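Local atomic coordinates of orotidine 5'-phosphate decarboxylase (Methanocaldococcus jannaschii, PDB entry 4LUI), a protein that catalyses the decarboxylation of orotidine 5'-monophosphate to uridine 5'-monophosphate, the last step of de novo UMP synthesis, and works as a homodimer. Residues L58-G61 with T62-I65; T88-K91 with I92-T96; I201-E204 with N205-V208. All blocks are in the same frame, centred on the assembly; numbering follows the deposited sequence. Where two conformers were deposited one is given.

Contact 1. Residues L58-G61 with T62-I65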
loop_
_atom_site.group_PDB
_atom_site.type_symbol
_atom_site.label_atom_id
_atom_site.label_comp_id
_atom_site.label_asym_id
_atom_site.label_seq_id
_atom_site.Cartn_x
_atom_site.Cartn_y
_atom_site.Cartn_z
ATOM N N LEU B 58 6.427 1.095 9.351
ATOM C CA LEU B 58 5.239 1.140 10.215
ATOM C C LEU B 58 5.483 1.136 11.715
ATOM O O LEU B 58 4.686 1.685 12.483
ATOM C CB LEU B 58 4.298 -0.009 9.880
ATOM C CG LEU B 58 3.292 0.373 8.812
ATOM C CD1 LEU B 58 2.481 -0.842 8.405
ATOM C CD2 LEU B 58 2.400 1.494 9.328
ATOM N N SER B 59 6.573 0.503 12.129
ATOM C CA SER B 59 6.903 0.383 13.544
ATOM C C SER B 59 7.132 1.737 14.222
ATOM O O SER B 59 6.576 2.007 15.288
ATOM C CB SER B 59 8.135 -0.505 13.725
ATOM O OG SER B 59 8.622 -0.428 15.055
ATOM N N THR B 60 7.947 2.585 13.602
ATOM C CA THR B 60 8.300 3.872 14.205
ATOM C C THR B 60 7.960 5.094 13.356
ATOM O O THR B 60 8.142 6.226 13.801
ATOM C CB THR B 60 9.799 3.944 14.558
ATOM O OG1 THR B 60 10.576 3.754 13.372
ATOM C CG2 THR B 60 10.161 2.876 15.580
ATOM N N GLY B 61 7.465 4.870 12.142
ATOM C CA GLY B 61 7.141 5.970 11.254
ATOM C C GLY B 61 8.326 6.398 10.406
ATOM O O GLY B 61 9.400 5.788 10.443
ATOM N N THR B 62 8.128 7.473 9.653
ATOM C CA THR B 62 9.100 7.909 8.665
ATOM C C THR B 62 10.428 8.408 9.238
ATOM O O THR B 62 11.349 8.670 8.473
ATOM C CB THR B 62 8.493 8.964 7.726
ATOM O OG1 THR B 62 7.987 10.059 8.499
ATOM C CG2 THR B 62 7.356 8.342 6.928
ATOM N N GLU B 63 10.537 8.528 10.559
ATOM C CA GLU B 63 11.813 8.894 11.178
ATOM C C GLU B 63 12.944 7.991 10.681
ATOM O O GLU B 63 14.064 8.449 10.498
ATOM C CB GLU B 63 11.740 8.878 12.718
ATOM C CG GLU B 63 11.503 7.504 13.354
ATOM C CD GLU B 63 12.789 6.708 13.557
ATOM O OE1 GLU B 63 12.710 5.474 13.748
ATOM O OE2 GLU B 63 13.877 7.321 13.529
ATOM N N ILE B 64 12.638 6.715 10.439
ATOM C CA ILE B 64 13.670 5.769 10.015
ATOM C C ILE B 64 14.220 6.115 8.628
ATOM O O ILE B 64 15.394 5.909 8.353
ATOM C CB ILE B 64 13.183 4.280 10.093
ATOM C CG1 ILE B 64 14.345 3.309 9.874
ATOM C CG2 ILE B 64 12.076 3.999 9.088
ATOM C CD1 ILE B 64 15.512 3.515 10.819
ATOM N N ILE B 65 13.366 6.640 7.751
ATOM C CA ILE B 65 13.815 7.083 6.434
ATOM C C ILE B 65 14.774 8.267 6.567
ATOM O O ILE B 65 15.815 8.317 5.909
ATOM C CB ILE B 65 12.618 7.478 5.556
ATOM C CG1 ILE B 65 11.631 6.313 5.459
ATOM C CG2 ILE B 65 13.098 7.925 4.162
ATOM C CD1 ILE B 65 10.392 6.631 4.641
HETATM O O HOH W 1 8.599 8.663 12.852
#

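Contact 2. Residues T88-K91 with I92-T96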
loop_
_atom_site.group_PDB
_atom_site.type_symbol
_atom_site.label_atom_id
_atom_site.label_comp_id
_atom_site.label_asym_id
_atom_site.label_seq_id
_atom_site.Cartn_x
_atom_site.Cartn_y
_atom_site.Cartn_z
ATOM N N THR B 88 -5.946 10.960 -1.197
ATOM C CA THR B 88 -5.175 10.204 -0.225
ATOM C C THR B 88 -3.758 9.918 -0.730
ATOM O O THR B 88 -2.790 10.000 0.032
ATOM C CB THR B 88 -5.909 8.924 0.162
ATOM O OG1 THR B 88 -7.144 9.291 0.789
ATOM C CG2 THR B 88 -5.086 8.093 1.152
ATOM N N ASN B 89 -3.639 9.580 -2.011
ATOM C CA ASN B 89 -2.327 9.381 -2.620
ATOM C C ASN B 89 -1.447 10.608 -2.441
ATOM O O ASN B 89 -0.249 10.482 -2.147
ATOM C CB ASN B 89 -2.444 9.048 -4.117
ATOM C CG ASN B 89 -2.636 7.577 -4.380
ATOM O OD1 ASN B 89 -3.080 6.828 -3.507
ATOM N ND2 ASN B 89 -2.300 7.144 -5.588
ATOM N N GLU B 90 -2.038 11.791 -2.623
ATOM C CA GLU B 90 -1.295 13.040 -2.473
ATOM C C GLU B 90 -0.743 13.188 -1.044
ATOM O O GLU B 90 0.423 13.539 -0.847
ATOM C CB GLU B 90 -2.162 14.241 -2.849
ATOM C CG GLU B 90 -1.528 15.564 -2.484
ATOM C CD GLU B 90 -2.428 16.738 -2.783
ATOM O OE1 GLU B 90 -3.605 16.505 -3.136
ATOM O OE2 GLU B 90 -1.958 17.890 -2.660
ATOM N N LYS B 91 -1.578 12.898 -0.053
ATOM C CA LYS B 91 -1.175 13.005 1.346
ATOM C C LYS B 91 -0.071 12.005 1.697
ATOM O O LYS B 91 0.882 12.350 2.394
ATOM C CB LYS B 91 -2.383 12.798 2.271
ATOM C CG LYS B 91 -3.419 13.904 2.174
ATOM C CD LYS B 91 -4.641 13.593 3.024
ATOM C CE LYS B 91 -5.753 14.596 2.775
ATOM N NZ LYS B 91 -7.015 14.169 3.440
ATOM N N ILE B 92 -0.215 10.766 1.230
ATOM C CA ILE B 92 0.820 9.745 1.420
ATOM C C ILE B 92 2.131 10.187 0.760
ATOM O O ILE B 92 3.202 10.080 1.358
ATOM C CB ILE B 92 0.373 8.374 0.869
ATOM C CG1 ILE B 92 -0.789 7.837 1.709
ATOM C CG2 ILE B 92 1.546 7.381 0.905
ATOM C CD1 ILE B 92 -1.445 6.582 1.143
ATOM N N ALA B 93 2.035 10.705 -0.463
ATOM C CA ALA B 93 3.226 11.166 -1.181
ATOM C C ALA B 93 3.953 12.291 -0.442
ATOM O O ALA B 93 5.185 12.296 -0.351
ATOM C CB ALA B 93 2.854 11.605 -2.583
ATOM N N LYS B 94 3.201 13.255 0.075
ATOM C CA LYS B 94 3.819 14.372 0.787
ATOM C C LYS B 94 4.608 13.894 2.003
ATOM O O LYS B 94 5.769 14.276 2.206
ATOM C CB LYS B 94 2.772 15.402 1.215
ATOM C CG LYS B 94 2.219 16.220 0.067
ATOM C CD LYS B 94 1.343 17.347 0.575
ATOM C CE LYS B 94 0.692 18.102 -0.574
ATOM N NZ LYS B 94 -0.178 19.197 -0.065
ATOM N N ILE B 95 3.991 13.055 2.821
ATOM C CA ILE B 95 4.679 12.629 4.043
ATOM C C ILE B 95 5.865 11.720 3.720
ATOM O O ILE B 95 6.901 11.774 4.386
ATOM C CB ILE B 95 3.706 11.968 5.057
ATOM C CG1 ILE B 95 4.398 11.746 6.403
ATOM C CG2 ILE B 95 3.147 10.667 4.518
ATOM C CD1 ILE B 95 3.421 11.617 7.560
ATOM N N THR B 96 5.716 10.907 2.680
ATOM C CA THR B 96 6.730 9.918 2.328
ATOM C C THR B 96 7.944 10.586 1.700
ATOM O O THR B 96 9.093 10.264 2.039
ATOM C CB THR B 96 6.150 8.868 1.372
ATOM O OG1 THR B 96 5.087 8.168 2.035
ATOM C CG2 THR B 96 7.213 7.871 0.961
#

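Contact 3. Residues I201-E204 with N205-V208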
loop_
_atom_site.group_PDB
_atom_site.type_symbol
_atom_site.label_atom_id
_atom_site.label_comp_id
_atom_site.label_asym_id
_atom_site.label_seq_id
_atom_site.Cartn_x
_atom_site.Cartn_y
_atom_site.Cartn_z
ATOM N N ILE B 201 20.473 -6.796 -21.079
ATOM C CA ILE B 201 19.220 -6.109 -21.372
ATOM C C ILE B 201 19.187 -4.770 -20.649
ATOM O O ILE B 201 18.610 -3.805 -21.133
ATOM C CB ILE B 201 18.013 -6.953 -20.891
ATOM C CG1 ILE B 201 17.983 -8.301 -21.615
ATOM C CG2 ILE B 201 16.692 -6.211 -21.095
ATOM C CD1 ILE B 201 16.771 -9.147 -21.284
ATOM N N LEU B 202 19.833 -4.719 -19.490
ATOM C CA LEU B 202 19.787 -3.545 -18.628
ATOM C C LEU B 202 20.932 -2.576 -18.906
ATOM O O LEU B 202 21.940 -2.950 -19.508
ATOM C CB LEU B 202 19.806 -3.987 -17.161
ATOM C CG LEU B 202 18.690 -4.960 -16.770
ATOM C CD1 LEU B 202 18.930 -5.516 -15.370
ATOM C CD2 LEU B 202 17.315 -4.304 -16.851
ATOM N N ASP B 203 20.766 -1.320 -18.497
ATOM C CA ASP B 203 21.855 -0.346 -18.587
ATOM C C ASP B 203 22.033 0.430 -17.286
ATOM O O ASP B 203 21.432 0.076 -16.251
ATOM C CB ASP B 203 21.718 0.588 -19.811
ATOM C CG ASP B 203 20.503 1.506 -19.747
ATOM O OD1 ASP B 203 19.932 1.711 -18.663
ATOM O OD2 ASP B 203 20.125 2.053 -20.809
ATOM N N GLU B 204 22.837 1.487 -17.348
ATOM C CA GLU B 204 23.261 2.219 -16.155
ATOM C C GLU B 204 22.127 3.017 -15.522
ATOM O O GLU B 204 22.257 3.512 -14.396
ATOM C CB GLU B 204 24.471 3.121 -16.463
ATOM C CG GLU B 204 24.153 4.399 -17.221
ATOM C CD GLU B 204 24.182 4.214 -18.724
ATOM O OE1 GLU B 204 24.124 3.053 -19.187
ATOM O OE2 GLU B 204 24.279 5.234 -19.442
ATOM N N ASN B 205 21.007 3.129 -16.233
ATOM C CA ASN B 205 19.834 3.775 -15.660
ATOM C C ASN B 205 18.812 2.812 -15.076
ATOM O O ASN B 205 17.846 3.237 -14.438
ATOM C CB ASN B 205 19.194 4.708 -16.674
ATOM C CG ASN B 205 20.082 5.888 -16.985
ATOM O OD1 ASN B 205 20.499 6.613 -16.076
ATOM N ND2 ASN B 205 20.419 6.062 -18.251
ATOM N N ASP B 206 19.033 1.515 -15.270
ATOM C CA ASP B 206 18.205 0.505 -14.606
ATOM C C ASP B 206 18.770 0.161 -13.226
ATOM O O ASP B 206 19.904 0.526 -12.901
ATOM C CB ASP B 206 18.127 -0.761 -15.463
ATOM C CG ASP B 206 17.502 -0.504 -16.828
ATOM O OD1 ASP B 206 16.517 0.256 -16.900
ATOM O OD2 ASP B 206 18.001 -1.062 -17.822
ATOM N N TYR B 207 17.969 -0.533 -12.419
ATOM C CA TYR B 207 18.418 -1.017 -11.115
ATOM C C TYR B 207 18.149 -2.508 -11.008
ATOM O O TYR B 207 17.105 -2.993 -11.462
ATOM C CB TYR B 207 17.635 -0.362 -9.975
ATOM C CG TYR B 207 17.684 1.143 -9.856
ATOM C CD1 TYR B 207 16.977 1.958 -10.745
ATOM C CD2 TYR B 207 18.375 1.748 -8.811
ATOM C CE1 TYR B 207 16.993 3.337 -10.617
ATOM C CE2 TYR B 207 18.394 3.131 -8.672
ATOM C CZ TYR B 207 17.693 3.916 -9.577
ATOM O OH TYR B 207 17.707 5.287 -9.456
ATOM N N VAL B 208 19.074 -3.236 -10.394
ATOM C CA VAL B 208 18.778 -4.598 -9.974
ATOM C C VAL B 208 18.645 -4.623 -8.458
ATOM O O VAL B 208 19.401 -3.960 -7.741
ATOM C CB VAL B 208 19.834 -5.634 -10.437
ATOM C CG1 VAL B 208 19.736 -5.868 -11.943
ATOM C CG2 VAL B 208 21.245 -5.199 -10.033
HETATM O O HOH W 2 17.258 2.236 -18.695
HETATM O O HOH W 3 19.268 4.677 -20.326
#

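Contact 1. Residues L58-G61 with T62-I65
T60 and E63 carry the side-chain part of this local contact, and the bond between them joins hydroxyl to carboxylate. T60 OG1 donates to E63 OE1 at 2.8 Å, meeting the anti lone pair of that oxygen, the one turned away from OE2. E63 reaches back because its chain is folded: CG is tucked in over its own main chain (chi1 65°), and a second bend at chi2 brings the carboxylate round to the threonine. The same oxygen forms a salt bridge with R33 of helix 33-43, so hydroxyl and guanidinium group share one acceptor.

The setting is a tight turn at G61 between helix 54-60 and helix 63-72 of the TIM barrel. G61 leaves helical geometry with a positive phi of 88°, at backbone angles where a side chain would collide with the carbonyl oxygen of T60, and the chain changes course there.

Backbone polar groups close the turn in two ways. G61 O receives a weak but nearly straight bond from I64 N, 3.4 Å long with an angle of 170° at the hydrogen. A water links the two arms of the turn, donating to T60 O at 2.7 Å and accepting from E63 N at 3.0 Å.

The I64 methyl CG2 rests 3.5 Å from the carbonyl oxygen G61 O, while the side chain of I64 also packs on R33 and L37 of helix 33-43.

Contact 2. Residues T88-K91 with I92-T96
E90 and K94, one helical turn apart, run alongside each other in the same direction. Their charged ends meet loosely: K94 NZ stands 3.4 Å from E90 OE2 in a salt bridge whose hydrogen bond is weak, and K94 CE is just as close to that oxygen. The E90 chain runs out extended, CG anti to the backbone N (chi1 170°), which carries the carboxylate alongside the lysine. On another side of the helix, T88 CG2 touches I92 CD1 at 3.9 Å.

Beneath these pairs the backbone sets the spacing. I92 N donates to T88 O at 2.9 Å, almost straight at 172°, and A93, K94 and I95 repeat the bond to N89, E90 and K91. I92 O is gripped twice, by T96 N and by T96 OG1, the hydroxyl coming from above the carbonyl plane at 2.8 Å.

Farther out, N89 OD1 accepts from D84 N and N89 ND2 donates to S113 O, while A93 packs on V117 and V120 of helix 111-124. P55 of the second subunit packs on K91 and I92. This is the helix of a beta-alpha-beta unit, strand 75-82 to strand 102-106, in a TIM barrel; T88 is predicted to belong to the substrate-binding site.

Contact 3. Residues I201-E204 with N205-V208
The carboxylates of D203 and D206 are the flat groups at the heart of this turn, their planes only 18° apart although the two side chains cross at about a right angle. Neither is met squarely in its plane by the N-H groups of the turn itself. N205 N comes to D203 OD1 from above the carboxylate, 3.0 Å away, whereas D203 N reaches D206 OD2 on the anti side, at 2.9 Å and tilted out of the plane. L202 lies against the same oxygen of D206, its CD2 3.5 Å from OD2. Beyond it, L202 CD1 meets V208 CG1 at 3.5 Å, an apolar contact that joins the residue before the turn to strand 207-210.

D203 to D206 form a type I beta turn, closed by the bond from D206 N to D203 O. The bond from N205 N to D203 OD1 overlays an Asx turn on it: a chi1 of 66° swings the D203 carboxylate back across the turn. The chain then enters strand 207-210, the last of the barrel.

Two waters fasten the polar rim. One donates to both D203 OD1 and D206 OD1, 2.7 Å from the former; the other donates to D203 OD2 and accepts from N205 ND2. The exposed side chain of N205 lies alongside that of E204, whose OE1 is bonded to H20.

D203 OD1 and D206 OD2 stand 3.5 Å apart, like charges that would be expected to repel. Their partners probably offset this: D206 OD2 makes a salt bridge with K176 of helix 169-179, and D206 OD1 accepts from V183 N. With backbone N-H groups and a water also serving the pair, both aspartates could plausibly remain ionised at such close quarters.

Overall arrangement
Contacts 1 and 2 lie on the same side of the chain's centre, reach the second subunit and touch each other where T62 CG2 approaches I95 O; contact 3 sits across the barrel, its nearest atoms about 15 Å from either. Contact 1 is mostly buried, whereas contacts 2 and 3 are partly buried and each mixes interior with exposed residues. The chemistry follows the element held. Within one continuous helix, contact 2 relies on regular backbone bonds and a loose surface ion pair. Contact 1 joins two helices through glycine, hydroxyl and water. Contact 3 ties a turn with carboxylates accepting backbone N-H groups, and an apolar pair carries it on to the barrel strand.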